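Local coordinates for ORF 37 (Human herpesvirus 8 type M, PDB 3FHD), which cuts double- and single-stranded DNA as a metal-dependent endo- and exonuclease, processing non-linear or branched viral DNA intermediates to promote production of packaged linear genomes, at residues A[168-173]-A[398-403]; A[207-212]-A[457-462]; A[216-221]-A[261-266]; A[222-227]-A[254-259]. One frame throughout, in Å; residues are numbered along the deposited sequence.

Interaction 1: A[168-173]-A[398-403]. With SO4 (sulfate ion), chain B.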
# COMPACT_ATOMS: atom_id res chain seq x y z
N SER A 168 -5.05 1.35 -1.20
CA SER A 168 -5.96 0.55 -2.04
C SER A 168 -7.38 1.14 -2.13
O SER A 168 -8.15 0.74 -3.00
CB SER A 168 -6.04 -0.89 -1.46
OG SER A 168 -6.62 -0.84 -0.16
N LYS A 169 -7.73 2.05 -1.22
CA LYS A 169 -9.05 2.72 -1.19
C LYS A 169 -8.95 4.19 -1.60
O LYS A 169 -9.96 4.89 -1.67
CB LYS A 169 -9.65 2.68 0.21
CG LYS A 169 -10.12 1.27 0.64
CD LYS A 169 -10.70 1.34 2.02
CE LYS A 169 -10.67 -0.02 2.66
NZ LYS A 169 -11.73 -0.08 3.71
N PHE A 170 -7.76 4.68 -1.89
CA PHE A 170 -7.61 6.14 -2.12
C PHE A 170 -8.36 6.68 -3.37
O PHE A 170 -9.03 7.72 -3.32
CB PHE A 170 -6.13 6.57 -2.07
CG PHE A 170 -5.96 8.07 -2.09
CD1 PHE A 170 -6.31 8.83 -0.99
CD2 PHE A 170 -5.48 8.71 -3.22
CE1 PHE A 170 -6.17 10.25 -1.00
CE2 PHE A 170 -5.32 10.12 -3.27
CZ PHE A 170 -5.68 10.89 -2.15
N HIS A 171 -8.26 5.98 -4.50
CA HIS A 171 -9.03 6.34 -5.68
C HIS A 171 -10.55 6.39 -5.38
O HIS A 171 -11.21 7.37 -5.74
CB HIS A 171 -8.72 5.41 -6.86
CG HIS A 171 -9.51 5.72 -8.10
ND1 HIS A 171 -10.60 4.98 -8.49
CD2 HIS A 171 -9.38 6.71 -9.01
CE1 HIS A 171 -11.11 5.51 -9.59
NE2 HIS A 171 -10.39 6.56 -9.93
N TRP A 172 -11.07 5.36 -4.70
CA TRP A 172 -12.50 5.26 -4.32
C TRP A 172 -12.89 6.49 -3.46
O TRP A 172 -13.93 7.13 -3.71
CB TRP A 172 -12.78 3.91 -3.63
CG TRP A 172 -14.06 3.89 -2.88
CD1 TRP A 172 -15.31 3.62 -3.38
CD2 TRP A 172 -14.22 4.19 -1.50
NE1 TRP A 172 -16.26 3.77 -2.37
CE2 TRP A 172 -15.61 4.10 -1.21
CE3 TRP A 172 -13.32 4.56 -0.46
CZ2 TRP A 172 -16.11 4.33 0.07
CZ3 TRP A 172 -13.82 4.77 0.81
CH2 TRP A 172 -15.22 4.68 1.05
N ALA A 173 -12.03 6.85 -2.49
CA ALA A 173 -12.33 7.95 -1.53
C ALA A 173 -12.36 9.32 -2.24
O ALA A 173 -13.03 10.25 -1.80
CB ALA A 173 -11.33 7.96 -0.34
N GLN A 398 -3.22 5.11 -5.80
CA GLN A 398 -2.57 4.26 -4.77
C GLN A 398 -1.13 4.67 -4.47
O GLN A 398 -0.77 4.84 -3.31
CB GLN A 398 -2.65 2.77 -5.18
CG GLN A 398 -1.89 1.85 -4.21
CD GLN A 398 -2.28 0.39 -4.37
OE1 GLN A 398 -2.55 -0.08 -5.49
NE2 GLN A 398 -2.34 -0.33 -3.25
N VAL A 399 -0.31 4.85 -5.51
CA VAL A 399 1.09 5.22 -5.32
C VAL A 399 1.17 6.68 -4.83
O VAL A 399 2.09 7.04 -4.10
CB VAL A 399 1.93 4.98 -6.61
CG1 VAL A 399 3.41 5.30 -6.36
CG2 VAL A 399 1.80 3.52 -7.07
N LEU A 400 0.22 7.51 -5.28
CA LEU A 400 0.13 8.91 -4.85
C LEU A 400 0.03 8.94 -3.33
O LEU A 400 0.79 9.68 -2.67
CB LEU A 400 -1.09 9.61 -5.49
CG LEU A 400 -1.11 11.14 -5.31
CD1 LEU A 400 -1.85 11.83 -6.48
CD2 LEU A 400 -1.67 11.57 -3.98
N LEU A 401 -0.91 8.19 -2.76
CA LEU A 401 -0.99 8.15 -1.28
C LEU A 401 0.25 7.57 -0.58
O LEU A 401 0.66 8.06 0.47
CB LEU A 401 -2.27 7.46 -0.78
CG LEU A 401 -2.53 7.58 0.74
CD1 LEU A 401 -2.77 9.09 1.17
CD2 LEU A 401 -3.74 6.70 1.18
N GLN A 402 0.84 6.50 -1.14
CA GLN A 402 2.06 5.95 -0.59
C GLN A 402 3.17 7.00 -0.63
O GLN A 402 3.94 7.10 0.34
CB GLN A 402 2.54 4.68 -1.33
CG GLN A 402 1.54 3.56 -1.33
CD GLN A 402 1.97 2.36 -2.16
OE1 GLN A 402 3.09 2.30 -2.67
NE2 GLN A 402 1.08 1.41 -2.29
N SER A 403 3.26 7.80 -1.69
CA SER A 403 4.25 8.87 -1.70
C SER A 403 4.04 9.90 -0.57
O SER A 403 5.00 10.35 0.06
CB SER A 403 4.36 9.62 -3.08
OG SER A 403 3.24 10.46 -3.33
S SO4 B . -2.65 -0.57 1.28
O1 SO4 B . -4.09 -0.37 1.26
O2 SO4 B . -2.23 -1.13 -0.00
O3 SO4 B . -2.06 0.74 1.48
O4 SO4 B . -2.29 -1.37 2.42
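Ser-168 and Gln-398 are joined through a sulfate ion rather than by a direct bond, near the active site of this PD-(D/E)XK nuclease. Two Ser-168 groups converge on one sulfate oxygen: its backbone N reaches O1 of SO4 at 3.2 Å in a nearly straight bond (164°), and its OG, turned between N and the carbonyl carbon, reaches O1 of SO4 at 2.9 Å. From the other segment, the extended Gln-398 side chain offers NE2 to O2 of SO4 in a weak, bent bond of 3.3 Å, while its OE1 accepts from Lys-268. Arg-161, Ser-167 and Ser-241 also bind the anion. The sulfate probably came from the crystallisation liquor, yet serines, an arginine and a backbone N-H gathered round an anion near the metal site are consistent with a place where a DNA phosphate could bind. Beyond the sulfate, helices 170-175 and 394-412 meet through hydrocarbon. Phe-170 has CG anti to the backbone N (chi1 -171°), which swings the ring across the gap. Leu-401 lays CB over one face of that ring, displaced toward the rim, 4.0 Å from Phe-170 CG. Farther out, Leu-400 CD2 meets the ring obliquely, 4.0 Å from Phe-170 CE2.

Interaction 2: A[207-212]-A[457-462]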
# COMPACT_ATOMS: atom_id res chain seq x y z
N GLU A 207 5.14 -12.08 -4.10
CA GLU A 207 6.41 -12.40 -3.45
C GLU A 207 7.50 -12.71 -4.46
O GLU A 207 8.69 -12.41 -4.22
CB GLU A 207 6.27 -13.61 -2.49
CG GLU A 207 5.59 -13.30 -1.16
CD GLU A 207 6.27 -12.18 -0.40
OE1 GLU A 207 7.50 -12.27 -0.13
OE2 GLU A 207 5.56 -11.20 -0.06
N VAL A 208 7.12 -13.33 -5.59
CA VAL A 208 8.09 -13.62 -6.63
C VAL A 208 8.63 -12.32 -7.22
O VAL A 208 9.86 -12.19 -7.41
CB VAL A 208 7.53 -14.54 -7.74
CG1 VAL A 208 8.43 -14.52 -8.97
CG2 VAL A 208 7.40 -15.96 -7.21
N VAL A 209 7.74 -11.37 -7.51
CA VAL A 209 8.20 -10.09 -8.01
C VAL A 209 9.13 -9.37 -7.01
O VAL A 209 10.14 -8.79 -7.44
CB VAL A 209 7.05 -9.16 -8.45
CG1 VAL A 209 7.61 -7.79 -8.95
CG2 VAL A 209 6.20 -9.83 -9.54
N LYS A 210 8.82 -9.41 -5.72
CA LYS A 210 9.73 -8.83 -4.70
C LYS A 210 11.11 -9.42 -4.81
O LYS A 210 12.11 -8.68 -4.79
CB LYS A 210 9.25 -9.09 -3.26
CG LYS A 210 8.03 -8.36 -2.87
CD LYS A 210 7.78 -8.36 -1.37
CE LYS A 210 6.28 -8.09 -1.17
NZ LYS A 210 5.87 -7.64 0.18
N THR A 211 11.19 -10.75 -4.91
CA THR A 211 12.49 -11.43 -5.10
C THR A 211 13.26 -10.97 -6.33
O THR A 211 14.49 -10.80 -6.27
CB THR A 211 12.34 -12.96 -5.13
OG1 THR A 211 11.59 -13.38 -3.98
CG2 THR A 211 13.74 -13.65 -5.06
N LEU A 212 12.56 -10.78 -7.45
CA LEU A 212 13.14 -10.21 -8.67
C LEU A 212 13.73 -8.81 -8.49
O LEU A 212 14.85 -8.54 -8.95
CB LEU A 212 12.12 -10.20 -9.81
CG LEU A 212 11.64 -11.55 -10.38
CD1 LEU A 212 10.34 -11.39 -11.17
CD2 LEU A 212 12.73 -12.19 -11.25
N THR A 457 8.04 -14.48 -16.22
CA THR A 457 8.54 -14.38 -17.58
C THR A 457 8.99 -12.97 -17.95
O THR A 457 9.92 -12.80 -18.74
CB THR A 457 7.46 -14.80 -18.63
OG1 THR A 457 6.32 -13.95 -18.46
CG2 THR A 457 7.04 -16.27 -18.45
N LEU A 458 8.33 -11.97 -17.38
CA LEU A 458 8.50 -10.59 -17.81
C LEU A 458 8.24 -9.66 -16.64
O LEU A 458 7.31 -9.89 -15.86
CB LEU A 458 7.51 -10.30 -18.93
CG LEU A 458 7.53 -9.00 -19.74
CD1 LEU A 458 8.72 -8.99 -20.71
CD2 LEU A 458 6.19 -8.91 -20.52
N LEU A 459 9.07 -8.62 -16.55
CA LEU A 459 8.93 -7.57 -15.54
C LEU A 459 8.94 -6.20 -16.22
O LEU A 459 9.83 -5.90 -17.02
CB LEU A 459 10.05 -7.68 -14.48
CG LEU A 459 10.04 -6.69 -13.30
CD1 LEU A 459 8.88 -6.93 -12.37
CD2 LEU A 459 11.36 -6.72 -12.53
N ILE A 460 7.94 -5.38 -15.93
CA ILE A 460 7.93 -4.01 -16.43
C ILE A 460 7.98 -3.06 -15.22
O ILE A 460 7.20 -3.23 -14.29
CB ILE A 460 6.69 -3.75 -17.27
CG1 ILE A 460 6.65 -4.76 -18.46
CG2 ILE A 460 6.66 -2.29 -17.74
CD1 ILE A 460 5.59 -4.44 -19.50
N VAL A 461 8.88 -2.08 -15.26
CA VAL A 461 8.99 -1.09 -14.19
C VAL A 461 8.66 0.26 -14.81
O VAL A 461 9.30 0.69 -15.77
CB VAL A 461 10.40 -1.10 -13.51
CG1 VAL A 461 10.50 0.01 -12.44
CG2 VAL A 461 10.70 -2.47 -12.87
N THR A 462 7.62 0.88 -14.26
CA THR A 462 7.07 2.13 -14.76
C THR A 462 7.18 3.21 -13.66
O THR A 462 6.63 3.03 -12.57
CB THR A 462 5.58 1.92 -15.17
OG1 THR A 462 5.50 0.89 -16.18
CG2 THR A 462 4.96 3.19 -15.72
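Leu-459 pushes its forked tip from the central sheet against helix 203-217, where CD1 meets Val-209 CG1 at 3.7 Å. The leucine CG stands anti to its own backbone N (chi1 -177°), carrying both methyls off strand 455-464 toward the helix. The second methyl leans to the next helical turn: Leu-459 CD2 comes to 4.5 Å from Leu-212 CB, a looser approach. One leucine is therefore touched by two residues three positions apart on the same helix. On Val-209 the CG1 branch does the work, the two side chains crossing at a slant; the valine also rests on Ile-267, one of the magnesium-site residues. Leu-212 also packs on Leu-367 of the adjacent strand 362-367 and, off the sheet, on Ile-444 of strand 443-444. The backbones stay well apart, with 8.0 Å between Val-209 CA and Leu-459 CA, as expected for a helix laid over a sheet in an alpha/beta nuclease core. What joins helix to strand here is thus purely aliphatic: buried methyl against methyl, holding by shape and by exclusion of water, with no directional bond to set the angle between them.

Interaction 3: A[216-221]-A[261-266]. With MG (magnesium ion), chain E.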
# COMPACT_ATOMS: atom_id res chain seq x y z
N LEU A 216 17.64 -9.00 -8.57
CA LEU A 216 18.10 -8.67 -9.92
C LEU A 216 18.25 -7.20 -10.22
O LEU A 216 19.09 -6.82 -11.02
CB LEU A 216 17.24 -9.36 -11.00
CG LEU A 216 17.00 -10.88 -10.87
CD1 LEU A 216 16.10 -11.37 -11.98
CD2 LEU A 216 18.31 -11.70 -10.83
N LEU A 217 17.45 -6.36 -9.56
CA LEU A 217 17.52 -4.91 -9.77
C LEU A 217 18.31 -4.20 -8.69
O LEU A 217 18.92 -3.18 -8.95
CB LEU A 217 16.12 -4.27 -9.86
CG LEU A 217 15.47 -4.12 -11.24
CD1 LEU A 217 15.37 -5.46 -11.97
CD2 LEU A 217 14.06 -3.48 -11.12
N HIS A 218 18.28 -4.72 -7.46
CA HIS A 218 18.95 -4.03 -6.36
C HIS A 218 19.86 -4.98 -5.56
O HIS A 218 19.76 -5.05 -4.33
CB HIS A 218 17.91 -3.33 -5.48
CG HIS A 218 17.11 -2.28 -6.20
ND1 HIS A 218 17.61 -1.04 -6.50
CD2 HIS A 218 15.83 -2.29 -6.66
CE1 HIS A 218 16.69 -0.32 -7.12
NE2 HIS A 218 15.59 -1.06 -7.22
N PRO A 219 20.75 -5.70 -6.25
CA PRO A 219 21.52 -6.73 -5.55
C PRO A 219 22.56 -6.13 -4.60
O PRO A 219 22.93 -6.76 -3.61
CB PRO A 219 22.21 -7.48 -6.70
CG PRO A 219 22.39 -6.45 -7.77
CD PRO A 219 21.13 -5.59 -7.67
N ASP A 220 22.99 -4.90 -4.90
CA ASP A 220 24.07 -4.20 -4.20
C ASP A 220 23.57 -3.22 -3.15
O ASP A 220 24.33 -2.37 -2.67
CB ASP A 220 24.93 -3.43 -5.21
CG ASP A 220 25.81 -4.34 -6.06
OD1 ASP A 220 25.87 -5.57 -5.81
OD2 ASP A 220 26.45 -3.82 -6.99
N GLU A 221 22.29 -3.31 -2.81
CA GLU A 221 21.69 -2.31 -1.93
C GLU A 221 20.97 -2.91 -0.75
O GLU A 221 20.60 -4.09 -0.77
CB GLU A 221 20.74 -1.40 -2.73
CG GLU A 221 21.40 -0.79 -3.96
CD GLU A 221 20.43 -0.04 -4.84
OE1 GLU A 221 20.57 -0.14 -6.08
OE2 GLU A 221 19.54 0.64 -4.29
N ASN A 261 16.49 9.49 -0.78
CA ASN A 261 16.55 9.01 -2.16
C ASN A 261 16.23 7.50 -2.32
O ASN A 261 16.78 6.81 -3.19
CB ASN A 261 17.93 9.30 -2.73
CG ASN A 261 18.20 10.80 -2.88
OD1 ASN A 261 17.42 11.52 -3.51
ND2 ASN A 261 19.30 11.27 -2.30
N CYS A 262 15.35 6.98 -1.47
CA CYS A 262 14.93 5.57 -1.59
C CYS A 262 14.09 5.39 -2.87
O CYS A 262 13.66 6.38 -3.48
CB CYS A 262 14.15 5.15 -0.35
SG CYS A 262 12.69 6.09 -0.09
N LYS A 263 13.90 4.15 -3.30
CA LYS A 263 13.08 3.85 -4.46
C LYS A 263 11.92 2.99 -3.98
O LYS A 263 12.13 1.95 -3.38
CB LYS A 263 13.87 3.12 -5.54
CG LYS A 263 14.96 3.98 -6.24
CD LYS A 263 15.65 3.18 -7.35
CE LYS A 263 16.62 4.04 -8.18
NZ LYS A 263 15.93 5.22 -8.79
N VAL A 264 10.70 3.45 -4.21
CA VAL A 264 9.53 2.73 -3.66
C VAL A 264 8.76 2.04 -4.80
O VAL A 264 8.41 2.70 -5.79
CB VAL A 264 8.63 3.68 -2.79
CG1 VAL A 264 7.38 2.95 -2.29
CG2 VAL A 264 9.46 4.27 -1.61
N TYR A 265 8.45 0.74 -4.65
CA TYR A 265 7.72 -0.00 -5.70
C TYR A 265 6.38 -0.60 -5.23
O TYR A 265 6.32 -1.26 -4.17
CB TYR A 265 8.57 -1.17 -6.27
CG TYR A 265 9.91 -0.82 -6.89
CD1 TYR A 265 10.13 -0.97 -8.26
CD2 TYR A 265 10.99 -0.40 -6.09
CE1 TYR A 265 11.38 -0.67 -8.82
CE2 TYR A 265 12.23 -0.12 -6.64
CZ TYR A 265 12.42 -0.25 -8.00
OH TYR A 265 13.65 0.06 -8.54
N GLU A 266 5.31 -0.31 -5.97
CA GLU A 266 4.03 -0.98 -5.82
C GLU A 266 3.99 -2.15 -6.84
O GLU A 266 4.14 -1.93 -8.02
CB GLU A 266 2.90 0.02 -6.06
CG GLU A 266 1.50 -0.58 -6.09
CD GLU A 266 1.13 -1.42 -4.86
OE1 GLU A 266 1.42 -1.06 -3.68
OE2 GLU A 266 0.46 -2.45 -5.08
MG MG E . 0.72 -4.77 -4.66
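Leu-217, on helix 203-217, reaches toward the sheet and brings CD2 to 4.4 Å from Tyr-265 OH, a light contact beside the main one. His-218 follows and carries the junction. Its CG lies anti to the carbonyl carbon (chi1 -61°), which points the imidazole edge at strand 262-269, and NE2 meets Tyr-265 OH at 2.6 Å in a short, fairly straight hydrogen bond in which either atom could be the donor. The two side chains arrive from opposite directions and meet rim to rim, their planes 73° apart, neither ring over the other. Lys-263 CD approaches the imidazole at its edge, 3.7 Å from His-218 CE1, while the lysine NZ goes on to Tyr-425 OH. After Pro-219 and Asp-220, the type I turn brings Glu-221 back to the histidine: His-218 ND1 donates to Glu-221 OE1 at 3.1 Å, almost straight at 173°. The carboxylate oxygen sits in the imidazole plane, although the N-H strikes the carboxylate from above its own plane. Gripped at both nitrogens, the imidazole has little freedom to rotate. Tyr-265 is steadied in turn by stacking on Tyr-425. The next strand residue, Glu-266, points elsewhere and binds magnesium through OE2 at 2.4 Å, joined by Asp-243 and the Ile-267 carbonyl. Glu-266, Ile-267 and Lys-268 form the E-X-K element which, with Asp-243, is the signature of the PD-(D/E)XK nuclease active site.

Interaction 4: A[222-227]-A[254-259]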
# COMPACT_ATOMS: atom_id res chain seq x y z
N THR A 222 20.80 -2.10 0.28
CA THR A 222 19.95 -2.48 1.41
C THR A 222 18.48 -2.25 1.02
O THR A 222 18.10 -1.15 0.62
CB THR A 222 20.38 -1.77 2.75
OG1 THR A 222 19.25 -1.58 3.59
CG2 THR A 222 21.06 -0.41 2.48
N ASN A 223 17.69 -3.32 1.08
CA ASN A 223 16.28 -3.28 0.69
C ASN A 223 15.38 -3.80 1.79
O ASN A 223 15.80 -4.59 2.65
CB ASN A 223 16.03 -4.15 -0.56
CG ASN A 223 17.05 -3.95 -1.64
OD1 ASN A 223 17.38 -2.81 -2.01
ND2 ASN A 223 17.56 -5.05 -2.19
N CYS A 224 14.13 -3.38 1.75
CA CYS A 224 13.17 -3.93 2.67
C CYS A 224 12.09 -4.62 1.86
O CYS A 224 11.49 -4.02 0.94
CB CYS A 224 12.58 -2.83 3.56
SG CYS A 224 11.45 -3.49 4.79
N LEU A 225 11.86 -5.88 2.22
CA LEU A 225 10.87 -6.72 1.60
C LEU A 225 9.58 -6.80 2.41
O LEU A 225 8.55 -7.11 1.84
CB LEU A 225 11.43 -8.14 1.33
N ASP A 226 9.64 -6.55 3.72
CA ASP A 226 8.44 -6.65 4.58
C ASP A 226 8.14 -5.37 5.39
O ASP A 226 8.83 -5.05 6.35
CB ASP A 226 8.51 -7.88 5.50
CG ASP A 226 8.72 -9.18 4.72
OD1 ASP A 226 7.83 -9.55 3.92
OD2 ASP A 226 9.79 -9.81 4.89
N TYR A 227 7.09 -4.67 4.98
CA TYR A 227 6.60 -3.42 5.59
C TYR A 227 5.24 -3.67 6.23
O TYR A 227 4.39 -4.26 5.58
CB TYR A 227 6.36 -2.38 4.49
CG TYR A 227 7.63 -1.75 4.06
CD1 TYR A 227 8.17 -0.72 4.80
CD2 TYR A 227 8.32 -2.19 2.94
CE1 TYR A 227 9.32 -0.12 4.46
CE2 TYR A 227 9.53 -1.58 2.58
CZ TYR A 227 10.01 -0.54 3.36
OH TYR A 227 11.19 0.13 3.10
N GLY A 254 14.03 1.00 16.83
CA GLY A 254 14.44 -0.18 16.06
C GLY A 254 13.58 -0.12 14.80
O GLY A 254 13.28 -1.14 14.16
N ARG A 255 13.21 1.12 14.45
CA ARG A 255 12.21 1.48 13.44
C ARG A 255 12.83 1.69 12.05
O ARG A 255 14.07 1.70 11.90
CB ARG A 255 11.51 2.77 13.89
N LEU A 256 11.96 1.87 11.05
CA LEU A 256 12.40 2.09 9.65
C LEU A 256 12.98 3.46 9.39
O LEU A 256 12.53 4.46 9.97
CB LEU A 256 11.27 1.82 8.64
CG LEU A 256 11.04 0.35 8.27
CD1 LEU A 256 9.73 0.23 7.53
CD2 LEU A 256 12.19 -0.26 7.46
N GLN A 257 13.98 3.49 8.52
CA GLN A 257 14.60 4.70 8.02
C GLN A 257 14.51 4.69 6.49
O GLN A 257 15.18 3.88 5.83
CB GLN A 257 16.07 4.80 8.45
CG GLN A 257 16.33 5.73 9.64
CD GLN A 257 17.82 5.99 9.91
OE1 GLN A 257 18.71 5.27 9.43
NE2 GLN A 257 18.09 7.00 10.71
N PHE A 258 13.69 5.58 5.95
CA PHE A 258 13.65 5.86 4.53
C PHE A 258 14.75 6.88 4.17
O PHE A 258 14.75 8.01 4.67
CB PHE A 258 12.28 6.43 4.15
CG PHE A 258 11.14 5.46 4.29
CD1 PHE A 258 10.91 4.48 3.32
CD2 PHE A 258 10.25 5.56 5.36
CE1 PHE A 258 9.85 3.58 3.42
CE2 PHE A 258 9.15 4.64 5.47
CZ PHE A 258 8.96 3.66 4.48
N ASP A 259 15.68 6.49 3.31
CA ASP A 259 16.63 7.45 2.73
C ASP A 259 15.83 8.48 1.91
O ASP A 259 14.89 8.10 1.20
CB ASP A 259 17.63 6.72 1.83
CG ASP A 259 18.79 7.59 1.40
OD1 ASP A 259 19.48 8.15 2.28
OD2 ASP A 259 19.05 7.70 0.17
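Tyr-227 O accepts a hydrogen bond from the side-chain amide of Gln-151, anchoring the backbone of a residue whose ring spans the gap to Leu-256 and Phe-258. Between the two segments the contact is apolar. The tyrosine CG is anti to the carbonyl carbon (chi1 -79°), and from there the ring extends toward strand 256-259. It meets Phe-258 from the opposite direction: the two ring planes are nearly parallel (5°), yet with centroids 5.9 Å apart the rings meet at their rims and neither lies over the other. Tyr-227 CE1 lies 3.8 Å from Phe-258 CZ, and the hydroxyl slides past, with Tyr-227 OH 3.7 Å from Phe-258 CE1. Leu-256 adds its CD1 methyl obliquely along the CD1-CE1 side of the tyrosine, where the modelled spacing is doubtful. Its other branch turns to strand 223-224, with Leu-256 CD2 4.3 Å from Cys-224 SG. That same sulfur sits over one face of the Tyr-227 ring, 3.5 Å above the plane and offset toward the rim, so cysteine and tyrosine of one segment present a joint surface to the leucine. Val-248 packs against Tyr-227, Leu-256 and Phe-258 alike, and Glu-145 and Arg-146 of helix 134-147 border the group at Leu-256. Tyr-227, Leu-256, Phe-258 and Val-248 thus form a small hydrophobic cluster that fastens the 222-227 segment to the antiparallel two-stranded hairpin 248-250/256-259 of the nuclease fold.

How the interactions relate
Interactions 2 and 3 share helix 203-217 and the same mixed sheet, their centres about 12 Å apart, and pack together where Val-461 meets Tyr-265 and Leu-217. Interaction 4 follows directly: its centre is about 11 Å from that of interaction 3, and Asn-223 ND2 binds His-218 O. Interaction 1 stands about 21 Å, centre to centre, from each of the others, but Gln-402 NE2 bonds Glu-266 OE1 of interaction 3. Along the chain, 222-227 and 254-259 lie between 216-221 and 261-266, while interactions 1 and 2 alternate. Helices 203-217 and 394-412 thus come together at the metal-binding strand 262-269, while interaction 4 ties the adjoining 222-227 segment to the small hairpin.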